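Local coordinates for peptidoglycan-binding domain 1 (Burkholderia, PDB 5NM7), which is a modular phage endolysin that probably binds peptidoglycan through one domain and cleaves it with a lysozyme-like N-acetylmuramidase domain, at residues D13-Y16 / L17-L21; A32-G35 / S36-D40; K60-S63 / T64-A67; A41-A44 / F45-T48; A96-E99 / V100-G104. One frame throughout, in Å; residues are numbered along the deposited sequence. Where two conformers were deposited one is given.

All five contacts are local, and they follow one another in series with no nesting or crossing. From the N terminus, interaction 1 closes turns of helix 12-23; interaction 2 closes the passage from loop into helix 36-48 around a bound glycine; interaction 4 lies further along that helix. Interaction 3 follows on helix 59-67, where a second glycine sits. These three helices pack on one another within the putative peptidoglycan-binding region: interactions 1 and 2 meet through Gln18 and Thr38, interactions 3 and 4 through Gln46 and Thr61. Interaction 5 ends helix 91-101 in the muramidase region, and touches interaction 3 by a weak hydrogen bond between Lys60 and Gly104.

Interaction 1 (D13-Y16 / L17-L21); sequences DVSY and LQRQL
Tyr16 and Gln20, one turn apart on helix 12-23, meet as ring against amide. CG of Gln20 lies 4.1 Å from the centroid of the Tyr16 ring and 20° off its normal, a CH-pi contact over one face, displaced toward the rim. The bend of the Gln20 chain at chi2 (-64°) lays the amide over the hydroxyl end of the ring, with Gln20 CD near Tyr16 CZ and OH and the two planes about 10° apart. Tyr16 OH has its polar partner elsewhere, in Tyr2 OH.

The backbone hydrogen bonds are those of a regular alpha-helix: Leu17 N to Asp13 O, Gln18 N to Val14 O at 2.8 Å, Arg19 N to Ser15 O, and Gln20 N to Tyr16 O.

Van der Waals contacts make up the rest. Val14 presents CG1, the branch anti to its backbone N, to Gln18, reaching CD at 3.9 Å. The methylenes of the long polar chains lie against carbonyls of the preceding turn: Gln18 CG is 3.3 Å from Val14 O, and Arg19 CG is 3.4 Å from Ser15 O. Ser15, small enough to sit beside the Arg19 guanidinium, turns OG back to Ala12 O.

Glutamine suits position 18 because its amide both donates and accepts: OE1 takes Ala32 N, while NE2 gives to Asp31 OD1 and Thr38 OG1. With both ends bonded, the rotation of this buried amide is fixed, and Gln18, which also touches a bound glycine, probably helps to position the Thr38 hydroxyl that holds that ligand.

Interaction 2 (A32-G35 / S36-D40); sequences AIYG and SATRD. With GLY (glycine), chain D.
One carboxylate oxygen of the bound glycine, atom O, is gripped from both 32-35 and 36-40: Thr38 N donates to it at 2.8 Å, Thr38 OG1 at 2.9 Å, and Gly35 N more weakly. The site is the N terminus of helix 36-48, where Gly35 is the N-cap and the first backbone N-H groups point out of the helix. Ala37 N takes the second oxygen, OXT, at 2.9 Å. The helix dipole would probably add to the hold on the negative group. At the other end the glycine amino group gives a 2.8 Å bond from its N to Ile33 O. Asp31 OD2 is also hydrogen-bonded to the ligand.

Tyr34 is the centre of an inverse gamma turn, closed by a weak bond from Gly35 N to Ile33 O. Threonine suits position 38 because its branches divide the work. Thr38 OG1 lies beside the backbone N (chi1 -62°) and can reach the ligand along with that N-H, while the methyl turns to the Tyr34 ring. The helix itself begins with a nearly straight bond from Arg39 N to Gly35 O. Over one face of Tyr34, Thr38 CG2 stands 4.0 Å from the ring centroid, 13° off the normal.

Interaction 3 (K60-S63 / T64-A67); sequences KTWS and TLSA. With GLY (glycine), chain C.
Trp62 O receives two donors from Ser66 toward the C-terminal part of helix 59-67: the backbone N at 2.8 Å and OG at 2.9 Å, from opposite faces of the carbonyl plane. Ser66 OG, between the backbone N and the carbonyl carbon (chi1 77°), turns back to the carbonyl of the preceding turn, and serine suits the place because its short hydroxyl can bond to its own helix where the chain is exposed. On this more solvent-exposed side the turn slackens, the bond from Ala67 N to Ser63 O bending to 137° at the hydrogen.

The tight part centres on buried Thr61. Leu65 N makes a short 2.7 Å bond to Thr61 O, with Leu65 CB only 3.1 Å from the same oxygen. Separately, Trp62 CZ3 meets Leu65 CD2 in a light apolar touch at 4.3 Å, while the indole NE1 is held by Lys3 O.

At the start of the helix, first-turn N-H groups hold the carboxylate of a glycine ligand. Lys60 N takes O at 2.9 Å, while Thr61 grips OXT through its backbone N and, at 2.8 Å, through OG1. Asp54 OD2 and Ile56 O also bind this ligand.

Helix 59-67 packs through Trp62 and Leu65 against helix 12-23 and through Thr61, Thr64 and Leu65 against Phe45 of helix 36-48; the salt bridge of Lys60 NZ with Glu207 ties its first turn to helix 207-219.

Interaction 4 (A41-A44 / F45-T48); sequences AVMA and FQAT
Gln46 lies back along helix 36-48 over Val42, the residue one turn before it. Its backbone N gives a 2.8 Å bond to Val42 O, and the side chain then runs past that carbonyl: CB is 3.4 Å from Val42 O and CG 3.2 Å. With CG beside the backbone N (chi1 -72°) and the chain extended beyond it, CD arrives 3.6 Å from Val42 CG1. At the tip the branches part. NE2 stays 3.6 Å from the same methyl, while OE1 lies 3.5 Å from Met43 CA and close to Val42 O without bonding to it. The buried amide has other partners: OE1 accepts from Gly55 N, and NE2 donates to Thr61 OG1 and Asp54 OD1, which should fix its rotation beside the bound glycine that Gln46 touches. Glutamine is long enough to reach these groups and carries both kinds of polar atom.

In the final turn, Thr48 N reaches Ala44 O at 3.1 Å, and Thr48 OG1 bonds to the same oxygen at 3.0 Å, from the opposite face of the carbonyl. The helix thus ends with a carbonyl that accepts two hydrogen bonds on its exposed side, where the small Ala44 and Ala47 lie.

The other flank faces the core: Phe45 packs on Thr61, Thr64 and Leu65 of helix 59-67 and stacks with His49, while Val42 meets Leu21 of helix 12-23 and Tyr34 of the loop before its own helix.

Interaction 5 (A96-E99 / V100-G104); sequences AVNE and VESKG
An ST turn follows helix 91-101 in the muramidase region, where Ser102 leaves helical backbone angles and its hydroxyl accepts a backbone N-H of the chain beyond. Ser102 N still bonds to Asn98 O at 3.2 Å, but from above the carbonyl plane, 41° out of it, as the last turn opens. Its CB is 3.0 Å from Asn98 O. Serine suits this place because its OG accepts the N-H two residues on, and Gly104 follows with a positive phi that glycine adopts readily.

The preceding turns are regular. Val100 N donates to Ala96 O, and Glu101 N makes a short 2.7 Å bond to Val97 O. Beside it, Val97 CG1 meets Glu101 CG at 3.9 Å, the two side chains crossing at a slant. Glu101 bends at chi2 (-72°), which turns its carboxylate off this pair; OE2 accepts from Asn241 ND2. Val100 CG2 sits 3.4 Å from Ala96 O, and its apolar side packs on Tyr250 and Leu254 of helix 250-265. Glu99, fully extended, reaches the same helix with a salt bridge from OE2 to Arg260 and a hydrogen bond between OE1 and the Tyr261 hydroxyl.

Across the turn, Asn98 and Ser102 are joined through one water, which donates to Asn98 OD1 at 2.7 Å and is hydrogen-bonded to Ser102 OG at 2.8 Å. Gly104 N closes the ST turn on that OG at 2.9 Å, nearly straight at 159°.

Interaction 1 (D13-Y16 / L17-L21)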
loop_
_atom_site.group_PDB
_atom_site.type_symbol
_atom_site.label_atom_id
_atom_site.label_comp_id
_atom_site.label_asym_id
_atom_site.label_seq_id
_atom_site.Cartn_x
_atom_site.Cartn_y
_atom_site.Cartn_z
ATOM N N ASP A 13 -12.389 -15.307 18.066
ATOM C CA ASP A 13 -12.111 -15.010 16.662
ATOM C C ASP A 13 -10.900 -15.802 16.147
ATOM O O ASP A 13 -10.877 -16.189 14.989
ATOM C CB ASP A 13 -11.895 -13.508 16.426
ATOM C CG ASP A 13 -13.175 -12.678 16.592
ATOM O OD1 ASP A 13 -14.301 -13.186 16.356
ATOM O OD2 ASP A 13 -13.040 -11.492 16.952
ATOM N N VAL A 14 -9.897 -16.027 16.987
ATOM C CA VAL A 14 -8.739 -16.803 16.609
ATOM C C VAL A 14 -9.093 -18.272 16.452
ATOM O O VAL A 14 -8.688 -18.903 15.490
ATOM C CB VAL A 14 -7.570 -16.645 17.606
ATOM C CG1 VAL A 14 -6.405 -17.532 17.238
ATOM C CG2 VAL A 14 -7.132 -15.186 17.629
ATOM N N SER A 15 -9.867 -18.836 17.383
ATOM C CA SER A 15 -10.211 -20.254 17.220
ATOM C C SER A 15 -11.052 -20.427 15.960
ATOM O O SER A 15 -10.884 -21.416 15.270
ATOM C CB SER A 15 -10.853 -20.861 18.478
ATOM O OG SER A 15 -11.803 -20.012 18.995
ATOM N N TYR A 16 -11.927 -19.463 15.652
ATOM C CA TYR A 16 -12.691 -19.482 14.409
ATOM C C TYR A 16 -11.751 -19.468 13.197
ATOM O O TYR A 16 -11.845 -20.303 12.314
ATOM C CB TYR A 16 -13.679 -18.323 14.348
ATOM C CG TYR A 16 -14.510 -18.338 13.092
ATOM C CD1 TYR A 16 -15.504 -19.309 12.909
ATOM C CD2 TYR A 16 -14.281 -17.431 12.061
ATOM C CE1 TYR A 16 -16.264 -19.353 11.745
ATOM C CE2 TYR A 16 -15.040 -17.464 10.894
ATOM C CZ TYR A 16 -16.024 -18.439 10.746
ATOM O OH TYR A 16 -16.776 -18.478 9.599
ATOM N N LEU A 17 -10.757 -18.583 13.220
ATOM C CA LEU A 17 -9.733 -18.599 12.162
ATOM C C LEU A 17 -9.040 -19.948 12.034
ATOM O O LEU A 17 -8.863 -20.469 10.926
ATOM C CB LEU A 17 -8.676 -17.512 12.429
ATOM C CG LEU A 17 -7.508 -17.449 11.455
ATOM C CD1 LEU A 17 -7.950 -16.986 10.065
ATOM C CD2 LEU A 17 -6.470 -16.497 12.034
ATOM N N GLN A 18 -8.629 -20.520 13.155
ATOM C CA GLN A 18 -7.899 -21.786 13.153
ATOM C C GLN A 18 -8.770 -22.898 12.520
ATOM O O GLN A 18 -8.310 -23.672 11.681
ATOM C CB GLN A 18 -7.488 -22.158 14.555
ATOM C CG GLN A 18 -6.385 -21.266 15.114
ATOM C CD GLN A 18 -6.163 -21.403 16.596
ATOM O OE1 GLN A 18 -7.083 -21.695 17.370
ATOM N NE2 GLN A 18 -4.935 -21.175 17.015
ATOM N N ARG A 19 -10.045 -22.932 12.894
ATOM C CA ARG A 19 -10.988 -23.889 12.259
ATOM C C ARG A 19 -11.103 -23.699 10.753
ATOM O O ARG A 19 -11.102 -24.691 10.008
ATOM C CB ARG A 19 -12.365 -23.807 12.915
ATOM C CG ARG A 19 -12.332 -24.370 14.322
ATOM C CD ARG A 19 -13.701 -24.641 14.918
ATOM N NE ARG A 19 -13.500 -25.481 16.104
ATOM C CZ ARG A 19 -13.473 -25.053 17.369
ATOM N NH1 ARG A 19 -13.691 -23.773 17.677
ATOM N NH2 ARG A 19 -13.237 -25.929 18.348
ATOM N N GLN A 20 -11.167 -22.440 10.301
ATOM C CA GLN A 20 -11.250 -22.127 8.867
ATOM C C GLN A 20 -9.968 -22.557 8.141
ATOM O O GLN A 20 -10.032 -23.144 7.062
ATOM C CB GLN A 20 -11.539 -20.649 8.644
ATOM C CG GLN A 20 -12.879 -20.111 9.106
ATOM C CD GLN A 20 -14.019 -20.748 8.330
ATOM O OE1 GLN A 20 -14.433 -20.233 7.271
ATOM N NE2 GLN A 20 -14.473 -21.863 8.779
ATOM N N LEU A 21 -8.817 -22.302 8.756
ATOM C CA LEU A 21 -7.550 -22.759 8.189
ATOM C C LEU A 21 -7.491 -24.277 8.087
ATOM O O LEU A 21 -6.997 -24.816 7.094
ATOM C CB LEU A 21 -6.365 -22.231 8.993
ATOM C CG LEU A 21 -6.221 -20.694 8.958
ATOM C CD1 LEU A 21 -5.309 -20.223 10.071
ATOM C CD2 LEU A 21 -5.678 -20.242 7.598
#

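Interaction 2 (A32-G35 / S36-D40)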
loop_
_atom_site.group_PDB
_atom_site.type_symbol
_atom_site.label_atom_id
_atom_site.label_comp_id
_atom_site.label_asym_id
_atom_site.label_seq_id
_atom_site.Cartn_x
_atom_site.Cartn_y
_atom_site.Cartn_z
ATOM N N ALA A 32 -7.152 -21.023 20.233
ATOM C CA ALA A 32 -7.525 -19.619 20.286
ATOM C C ALA A 32 -6.307 -18.684 20.496
ATOM O O ALA A 32 -6.476 -17.550 20.950
ATOM C CB ALA A 32 -8.602 -19.383 21.368
ATOM N N ILE A 33 -5.115 -19.157 20.167
ATOM C CA ILE A 33 -3.872 -18.362 20.305
ATOM C C ILE A 33 -3.251 -18.226 18.912
ATOM O O ILE A 33 -2.882 -19.225 18.271
ATOM C CB ILE A 33 -2.842 -19.037 21.229
ATOM C CG1 ILE A 33 -3.374 -19.137 22.661
ATOM C CG2 ILE A 33 -1.507 -18.274 21.232
ATOM C CD1 ILE A 33 -2.607 -20.128 23.517
ATOM N N TYR A 34 -3.117 -16.985 18.458
ATOM C CA TYR A 34 -2.518 -16.716 17.161
ATOM C C TYR A 34 -1.021 -16.607 17.414
ATOM O O TYR A 34 -0.494 -15.518 17.618
ATOM C CB TYR A 34 -3.114 -15.411 16.602
ATOM C CG TYR A 34 -2.987 -15.157 15.131
ATOM C CD1 TYR A 34 -4.087 -14.729 14.403
ATOM C CD2 TYR A 34 -1.765 -15.271 14.461
ATOM C CE1 TYR A 34 -3.996 -14.430 13.070
ATOM C CE2 TYR A 34 -1.673 -14.975 13.105
ATOM C CZ TYR A 34 -2.812 -14.545 12.423
ATOM O OH TYR A 34 -2.783 -14.234 11.077
ATOM N N GLY A 35 -0.361 -17.751 17.406
ATOM C CA GLY A 35 1.076 -17.811 17.588
ATOM C C GLY A 35 1.737 -18.103 16.262
ATOM O O GLY A 35 1.126 -17.960 15.187
ATOM N N SER A 36 2.989 -18.548 16.331
ATOM C CA SER A 36 3.776 -18.782 15.129
ATOM C C SER A 36 3.207 -19.864 14.226
ATOM O O SER A 36 3.330 -19.774 13.014
ATOM C CB SER A 36 5.250 -19.081 15.500
ATOM O OG SER A 36 5.371 -20.336 16.161
ATOM N N ALA A 37 2.625 -20.917 14.797
ATOM C CA ALA A 37 2.043 -21.971 13.974
ATOM C C ALA A 37 0.832 -21.437 13.200
ATOM O O ALA A 37 0.640 -21.786 12.035
ATOM C CB ALA A 37 1.666 -23.187 14.819
ATOM N N THR A 38 0.002 -20.655 13.877
ATOM C CA THR A 38 -1.181 -20.087 13.256
ATOM C C THR A 38 -0.740 -19.097 12.164
ATOM O O THR A 38 -1.279 -19.116 11.048
ATOM C CB THR A 38 -2.133 -19.457 14.297
ATOM O OG1 THR A 38 -2.568 -20.491 15.196
ATOM C CG2 THR A 38 -3.330 -18.844 13.631
ATOM N N ARG A 39 0.229 -18.245 12.490
ATOM C CA ARG A 39 0.783 -17.316 11.496
ATOM C C ARG A 39 1.326 -18.041 10.262
ATOM O O ARG A 39 1.021 -17.668 9.122
ATOM C CB ARG A 39 1.883 -16.443 12.098
ATOM C CG ARG A 39 2.495 -15.489 11.075
ATOM C CD ARG A 39 3.421 -14.432 11.667
ATOM N NE ARG A 39 4.613 -14.827 12.401
ATOM C CZ ARG A 39 5.240 -13.924 13.140
ATOM N NH1 ARG A 39 6.323 -14.191 13.845
ATOM N NH2 ARG A 39 4.733 -12.699 13.160
ATOM N N ASP A 40 2.132 -19.077 10.492
ATOM C CA ASP A 40 2.652 -19.911 9.399
ATOM C C ASP A 40 1.550 -20.494 8.562
ATOM O O ASP A 40 1.671 -20.549 7.337
ATOM C CB ASP A 40 3.519 -21.062 9.924
ATOM C CG ASP A 40 4.833 -20.604 10.459
ATOM O OD1 ASP A 40 5.152 -19.401 10.357
ATOM O OD2 ASP A 40 5.526 -21.441 11.044
HETATM N N GLY D . -1.605 -21.658 18.713
HETATM C CA GLY D . -0.141 -21.834 18.820
HETATM C C GLY D . 0.540 -21.267 17.591
HETATM O O GLY D . -0.109 -20.688 16.706
HETATM O OXT GLY D . 1.764 -21.391 17.489
#

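Interaction 3 (K60-S63 / T64-A67)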
loop_
_atom_site.group_PDB
_atom_site.type_symbol
_atom_site.label_atom_id
_atom_site.label_comp_id
_atom_site.label_asym_id
_atom_site.label_seq_id
_atom_site.Cartn_x
_atom_site.Cartn_y
_atom_site.Cartn_z
ATOM N N LYS A 60 -8.897 -9.370 3.111
ATOM C CA LYS A 60 -8.655 -10.147 1.905
ATOM C C LYS A 60 -8.535 -11.617 2.208
ATOM O O LYS A 60 -9.089 -12.460 1.484
ATOM C CB LYS A 60 -7.395 -9.652 1.172
ATOM C CG LYS A 60 -7.529 -8.220 0.700
ATOM C CD LYS A 60 -6.223 -7.753 0.109
ATOM C CE LYS A 60 -6.356 -6.333 -0.401
ATOM N NZ LYS A 60 -5.045 -5.837 -0.897
ATOM N N THR A 61 -7.765 -11.945 3.247
ATOM C CA THR A 61 -7.608 -13.341 3.637
ATOM C C THR A 61 -8.954 -13.921 4.080
ATOM O O THR A 61 -9.307 -15.036 3.651
ATOM C CB THR A 61 -6.558 -13.506 4.716
ATOM O OG1 THR A 61 -5.301 -13.036 4.193
ATOM C CG2 THR A 61 -6.361 -14.963 5.068
ATOM N N TRP A 62 -9.684 -13.176 4.889
ATOM C CA TRP A 62 -11.011 -13.619 5.344
ATOM C C TRP A 62 -11.954 -13.917 4.181
ATOM O O TRP A 62 -12.672 -14.932 4.196
ATOM C CB TRP A 62 -11.659 -12.620 6.284
ATOM C CG TRP A 62 -11.195 -12.736 7.683
ATOM C CD1 TRP A 62 -10.561 -11.791 8.411
ATOM C CD2 TRP A 62 -11.353 -13.866 8.541
ATOM N NE1 TRP A 62 -10.308 -12.254 9.667
ATOM C CE2 TRP A 62 -10.799 -13.522 9.784
ATOM C CE3 TRP A 62 -11.941 -15.125 8.383
ATOM C CZ2 TRP A 62 -10.778 -14.395 10.859
ATOM C CZ3 TRP A 62 -11.936 -15.990 9.443
ATOM C CH2 TRP A 62 -11.354 -15.629 10.675
ATOM N N SER A 63 -11.952 -13.053 3.175
ATOM C CA SER A 63 -12.775 -13.278 2.002
ATOM C C SER A 63 -12.442 -14.600 1.296
ATOM O O SER A 63 -13.340 -15.354 0.933
ATOM C CB SER A 63 -12.715 -12.069 1.045
ATOM O OG SER A 63 -13.418 -12.373 -0.134
ATOM N N THR A 64 -11.160 -14.908 1.111
ATOM C CA THR A 64 -10.779 -16.167 0.468
ATOM C C THR A 64 -11.032 -17.343 1.376
ATOM O O THR A 64 -11.485 -18.415 0.946
ATOM C CB THR A 64 -9.318 -16.146 0.008
ATOM O OG1 THR A 64 -9.152 -14.988 -0.826
ATOM C CG2 THR A 64 -8.992 -17.393 -0.784
ATOM N N LEU A 65 -10.771 -17.124 2.643
ATOM C CA LEU A 65 -10.837 -18.205 3.576
ATOM C C LEU A 65 -12.292 -18.620 3.870
ATOM O O LEU A 65 -12.572 -19.821 4.085
ATOM C CB LEU A 65 -10.088 -17.765 4.829
ATOM C CG LEU A 65 -9.788 -18.791 5.864
ATOM C CD1 LEU A 65 -8.988 -19.946 5.295
ATOM C CD2 LEU A 65 -9.047 -18.088 6.979
ATOM N N SER A 66 -13.210 -17.660 3.825
ATOM C CA SER A 66 -14.634 -17.895 4.114
ATOM C C SER A 66 -15.477 -18.175 2.877
ATOM O O SER A 66 -16.533 -18.820 3.002
ATOM C CB SER A 66 -15.227 -16.711 4.879
ATOM O OG SER A 66 -15.498 -15.606 4.016
ATOM N N ALA A 67 -15.050 -17.679 1.703
ATOM C CA ALA A 67 -15.859 -17.779 0.467
ATOM C C ALA A 67 -15.125 -18.246 -0.787
ATOM O O ALA A 67 -15.735 -18.328 -1.856
ATOM C CB ALA A 67 -16.557 -16.445 0.188
HETATM N N GLY C . -3.026 -9.710 4.634
HETATM C CA GLY C . -4.039 -8.611 4.591
HETATM C C GLY C . -5.455 -9.089 4.307
HETATM O O GLY C . -6.302 -8.258 3.960
HETATM O OXT GLY C . -5.764 -10.287 4.473
#

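Interaction 4 (A41-A44 / F45-T48)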
loop_
_atom_site.group_PDB
_atom_site.type_symbol
_atom_site.label_atom_id
_atom_site.label_comp_id
_atom_site.label_asym_id
_atom_site.label_seq_id
_atom_site.Cartn_x
_atom_site.Cartn_y
_atom_site.Cartn_z
ATOM N N ALA A 41 0.470 -20.938 9.208
ATOM C CA ALA A 41 -0.670 -21.472 8.468
ATOM C C ALA A 41 -1.351 -20.410 7.610
ATOM O O ALA A 41 -1.747 -20.700 6.481
ATOM C CB ALA A 41 -1.687 -22.137 9.407
ATOM N N VAL A 42 -1.495 -19.199 8.151
ATOM C CA VAL A 42 -2.075 -18.103 7.411
ATOM C C VAL A 42 -1.168 -17.834 6.208
ATOM O O VAL A 42 -1.650 -17.728 5.093
ATOM C CB VAL A 42 -2.275 -16.855 8.288
ATOM C CG1 VAL A 42 -2.695 -15.665 7.457
ATOM C CG2 VAL A 42 -3.354 -17.112 9.312
ATOM N N MET A 43 0.143 -17.781 6.447
ATOM C CA MET A 43 1.091 -17.569 5.353
ATOM C C MET A 43 0.999 -18.632 4.268
ATOM O O MET A 43 0.898 -18.313 3.082
ATOM C CB MET A 43 2.529 -17.455 5.877
ATOM C CG MET A 43 2.838 -16.121 6.510
ATOM S SD MET A 43 4.609 -15.755 6.416
ATOM C CE MET A 43 5.198 -17.045 7.513
ATOM N N ALA A 44 0.964 -19.904 4.676
ATOM C CA ALA A 44 0.840 -21.001 3.744
ATOM C C ALA A 44 -0.476 -20.926 2.978
ATOM O O ALA A 44 -0.517 -21.137 1.767
ATOM C CB ALA A 44 0.997 -22.350 4.456
ATOM N N PHE A 45 -1.568 -20.614 3.671
ATOM C CA PHE A 45 -2.844 -20.426 3.007
ATOM C C PHE A 45 -2.788 -19.285 1.986
ATOM O O PHE A 45 -3.265 -19.414 0.847
ATOM C CB PHE A 45 -3.967 -20.144 4.020
ATOM C CG PHE A 45 -5.267 -19.803 3.379
ATOM C CD1 PHE A 45 -6.113 -20.807 2.901
ATOM C CD2 PHE A 45 -5.653 -18.472 3.195
ATOM C CE1 PHE A 45 -7.283 -20.470 2.249
ATOM C CE2 PHE A 45 -6.830 -18.152 2.566
ATOM C CZ PHE A 45 -7.655 -19.156 2.097
ATOM N N GLN A 46 -2.201 -18.165 2.383
ATOM C CA GLN A 46 -2.168 -17.012 1.498
ATOM C C GLN A 46 -1.363 -17.329 0.241
ATOM O O GLN A 46 -1.798 -17.043 -0.870
ATOM C CB GLN A 46 -1.591 -15.816 2.228
ATOM C CG GLN A 46 -2.514 -15.220 3.295
ATOM C CD GLN A 46 -1.790 -14.320 4.275
ATOM O OE1 GLN A 46 -0.610 -14.558 4.593
ATOM N NE2 GLN A 46 -2.472 -13.312 4.781
ATOM N N ALA A 47 -0.218 -17.966 0.444
ATOM C CA ALA A 47 0.711 -18.252 -0.654
ATOM C C ALA A 47 0.077 -19.154 -1.669
ATOM O O ALA A 47 0.167 -18.902 -2.865
ATOM C CB ALA A 47 2.006 -18.862 -0.133
ATOM N N THR A 48 -0.620 -20.180 -1.194
ATOM C CA THR A 48 -1.191 -21.180 -2.085
ATOM C C THR A 48 -2.471 -20.703 -2.773
ATOM O O THR A 48 -2.797 -21.229 -3.816
ATOM C CB THR A 48 -1.426 -22.516 -1.374
ATOM O OG1 THR A 48 -2.327 -22.342 -0.293
ATOM C CG2 THR A 48 -0.120 -23.074 -0.853
#

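Interaction 5 (A96-E99 / V100-G104)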
loop_
_atom_site.group_PDB
_atom_site.type_symbol
_atom_site.label_atom_id
_atom_site.label_comp_id
_atom_site.label_asym_id
_atom_site.label_seq_id
_atom_site.Cartn_x
_atom_site.Cartn_y
_atom_site.Cartn_z
ATOM N N ALA A 96 8.641 -6.697 3.464
ATOM C CA ALA A 96 8.610 -5.753 4.574
ATOM C C ALA A 96 8.088 -4.389 4.198
ATOM O O ALA A 96 7.275 -3.833 4.863
ATOM C CB ALA A 96 9.995 -5.624 5.193
ATOM N N VAL A 97 8.544 -3.837 3.072
ATOM C CA VAL A 97 8.029 -2.555 2.586
ATOM C C VAL A 97 6.553 -2.602 2.279
ATOM O O VAL A 97 5.804 -1.689 2.618
ATOM C CB VAL A 97 8.780 -2.079 1.343
ATOM C CG1 VAL A 97 8.111 -0.851 0.736
ATOM C CG2 VAL A 97 10.170 -1.688 1.767
ATOM N N ASN A 98 6.141 -3.656 1.612
ATOM C CA ASN A 98 4.728 -3.832 1.306
ATOM C C ASN A 98 3.889 -3.896 2.567
ATOM O O ASN A 98 2.861 -3.233 2.673
ATOM C CB ASN A 98 4.516 -5.072 0.482
ATOM C CG ASN A 98 3.101 -5.179 -0.015
ATOM O OD1 ASN A 98 2.602 -4.287 -0.705
ATOM N ND2 ASN A 98 2.433 -6.254 0.352
ATOM N N GLU A 99 4.327 -4.677 3.542
ATOM C CA GLU A 99 3.591 -4.756 4.808
ATOM C C GLU A 99 3.466 -3.440 5.538
ATOM O O GLU A 99 2.390 -3.094 6.050
ATOM C CB GLU A 99 4.237 -5.815 5.731
ATOM C CG GLU A 99 3.493 -6.024 7.052
ATOM C CD GLU A 99 4.113 -7.093 7.934
ATOM O OE1 GLU A 99 4.663 -8.056 7.417
ATOM O OE2 GLU A 99 4.054 -6.910 9.154
ATOM N N VAL A 100 4.561 -2.701 5.623
ATOM C CA VAL A 100 4.591 -1.513 6.438
ATOM C C VAL A 100 4.072 -0.285 5.704
ATOM O O VAL A 100 3.371 0.552 6.302
ATOM C CB VAL A 100 6.016 -1.279 6.956
ATOM C CG1 VAL A 100 6.081 0.021 7.716
ATOM C CG2 VAL A 100 6.430 -2.471 7.819
ATOM N N GLU A 101 4.428 -0.151 4.425
ATOM C CA GLU A 101 4.197 1.090 3.688
ATOM C C GLU A 101 2.919 1.099 2.870
ATOM O O GLU A 101 2.419 2.166 2.581
ATOM C CB GLU A 101 5.343 1.400 2.758
ATOM C CG GLU A 101 6.655 1.584 3.482
ATOM C CD GLU A 101 6.741 2.877 4.262
ATOM O OE1 GLU A 101 5.765 3.641 4.355
ATOM O OE2 GLU A 101 7.859 3.173 4.809
ATOM N N SER A 102 2.408 -0.055 2.521
ATOM C CA SER A 102 1.163 -0.077 1.768
ATOM C C SER A 102 -0.003 0.318 2.675
ATOM O O SER A 102 -0.036 -0.026 3.843
ATOM C CB SER A 102 0.893 -1.479 1.238
ATOM O OG SER A 102 -0.323 -1.468 0.491
ATOM N N LYS A 103 -0.997 0.991 2.094
ATOM C CA LYS A 103 -2.279 1.157 2.760
ATOM C C LYS A 103 -3.023 -0.166 2.915
ATOM O O LYS A 103 -3.993 -0.240 3.699
ATOM C CB LYS A 103 -3.174 2.101 1.958
ATOM C CG LYS A 103 -2.661 3.523 1.889
ATOM C CD LYS A 103 -2.871 4.235 3.219
ATOM C CE LYS A 103 -2.399 5.686 3.211
ATOM N NZ LYS A 103 -0.917 5.808 3.324
ATOM N N GLY A 104 -2.612 -1.188 2.184
ATOM C CA GLY A 104 -3.241 -2.505 2.218
ATOM C C GLY A 104 -4.183 -2.586 1.038
ATOM O O GLY A 104 -3.768 -2.954 -0.079
HETATM O O HOH W 1 0.242 -3.212 -1.573
#